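Local structure of CRISPR system Cmr subunit Cmr5 (Thermus thermophilus HB8, 2ZOP) at residues 42-45 and 46-50. The protein is probably a subunit of the Cmr ribonucleoprotein complex, which uses CRISPR RNA in defence against mobile genetic elements. Numbering follows the deposited sequence.
Sequences AGLS and QALAF
Gly43 O accepts from Ala47 N (2.9 Å) and Leu44 O from Leu48 N (2.9 Å, N-H...O 169°), the opening i to i+4 bonds of helix 44-52; Ser45 O continues the series to Ala49 N. Gly43 is the N-cap residue. Its phi of 100°, which glycine adopts without strain because it has no CB, breaks the path of helix 25-42 and lets the chain turn directly into the next helix. Water 1 bridges the turn, donating to Ala42 O (3.0 Å) and accepting from Gln46 N (2.8 Å). The Gln46 side chain runs extended past the same carbonyl: with CG beside its own backbone N (chi1 -76°), NE2 comes closest, 2.9 Å from Ala42 O, while Gln46 CB rests 3.8 Å from Ala42 CB. On the buried side, Leu44 CD1 meets Leu48 CD1 at 3.7 Å, the two side chains crossing at a slant. Leu44 packs against Leu93 and Val97 of helix 87-111, Leu48 lies on Leu75 and Leu78 of helix 75-84, and Ala47 packs on Leu35, Leu38 and Val39 of helix 25-42. Tyr90 OH hydrogen-bonds Ser45 N; Leu87 of a second subunit packs on Ala42 and Gln46. The water thus stands in for a direct i to i+4 bond, and the turn at Gly43 joins two helices, setting apolar Leu44, Ala47 and Leu48 against the helical core, apart from the water-bridged Ala42-Gln46 edge.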
loop_
_atom_site.group_PDB
_atom_site.type_symbol
_atom_site.label_atom_id
_atom_site.label_comp_id
_atom_site.label_asym_id
_atom_site.label_seq_id
_atom_site.Cartn_x
_atom_site.Cartn_y
_atom_site.Cartn_z
ATOM N N ALA A 42 3.533 -5.827 -1.923
ATOM C CA ALA A 42 3.704 -6.546 -0.661
ATOM C C ALA A 42 4.632 -5.848 0.328
ATOM O O ALA A 42 4.596 -6.129 1.530
ATOM C CB ALA A 42 4.212 -7.965 -0.945
ATOM N N GLY A 43 5.458 -4.935 -0.171
ATOM C CA GLY A 43 6.374 -4.236 0.707
ATOM C C GLY A 43 7.750 -4.865 0.606
ATOM O O GLY A 43 7.873 -6.032 0.246
ATOM N N LEU A 44 8.780 -4.100 0.948
ATOM C CA LEU A 44 10.158 -4.577 0.852
ATOM C C LEU A 44 10.444 -5.859 1.614
ATOM O O LEU A 44 10.878 -6.859 1.037
ATOM C CB LEU A 44 11.122 -3.481 1.319
ATOM C CG LEU A 44 12.604 -3.885 1.277
ATOM C CD1 LEU A 44 12.999 -4.248 -0.152
ATOM C CD2 LEU A 44 13.467 -2.732 1.808
ATOM N N SER A 45 10.205 -5.829 2.917
ATOM C CA SER A 45 10.446 -6.996 3.749
ATOM C C SER A 45 9.782 -8.258 3.196
ATOM O O SER A 45 10.417 -9.316 3.097
ATOM C CB SER A 45 9.954 -6.709 5.167
ATOM O OG SER A 45 9.911 -7.896 5.933
ATOM N N GLN A 46 8.509 -8.152 2.821
ATOM C CA GLN A 46 7.787 -9.298 2.278
ATOM C C GLN A 46 8.343 -9.746 0.936
ATOM O O GLN A 46 8.431 -10.939 0.658
ATOM C CB GLN A 46 6.302 -8.982 2.113
ATOM C CG GLN A 46 5.506 -8.987 3.408
ATOM C CD GLN A 46 4.022 -9.194 3.160
ATOM O OE1 GLN A 46 3.573 -10.316 2.917
ATOM N NE2 GLN A 46 3.254 -8.110 3.205
ATOM N N ALA A 47 8.707 -8.793 0.090
ATOM C CA ALA A 47 9.255 -9.144 -1.211
ATOM C C ALA A 47 10.559 -9.928 -1.027
ATOM O O ALA A 47 10.775 -10.947 -1.669
ATOM C CB ALA A 47 9.509 -7.880 -2.031
ATOM N N LEU A 48 11.423 -9.444 -0.140
ATOM C CA LEU A 48 12.707 -10.095 0.109
ATOM C C LEU A 48 12.558 -11.492 0.700
ATOM O O LEU A 48 13.318 -12.404 0.366
ATOM C CB LEU A 48 13.564 -9.225 1.035
ATOM C CG LEU A 48 13.894 -7.831 0.479
ATOM C CD1 LEU A 48 14.761 -7.056 1.471
ATOM C CD2 LEU A 48 14.631 -7.979 -0.843
ATOM N N ALA A 49 11.575 -11.663 1.571
ATOM C CA ALA A 49 11.342 -12.957 2.204
ATOM C C ALA A 49 10.841 -13.978 1.184
ATOM O O ALA A 49 11.122 -15.170 1.304
ATOM C CB ALA A 49 10.329 -12.808 3.350
ATOM N N PHE A 50 10.092 -13.503 0.193
ATOM C CA PHE A 50 9.576 -14.366 -0.857
ATOM C C PHE A 50 10.770 -14.871 -1.676
ATOM O O PHE A 50 10.889 -16.068 -1.935
ATOM C CB PHE A 50 8.610 -13.597 -1.771
ATOM C CG PHE A 50 8.129 -14.402 -2.944
ATOM C CD1 PHE A 50 7.127 -15.354 -2.787
ATOM C CD2 PHE A 50 8.708 -14.238 -4.202
ATOM C CE1 PHE A 50 6.709 -16.138 -3.861
ATOM C CE2 PHE A 50 8.300 -15.014 -5.285
ATOM C CZ PHE A 50 7.293 -15.972 -5.111
HETATM O O HOH W 1 6.790 -6.094 3.628
#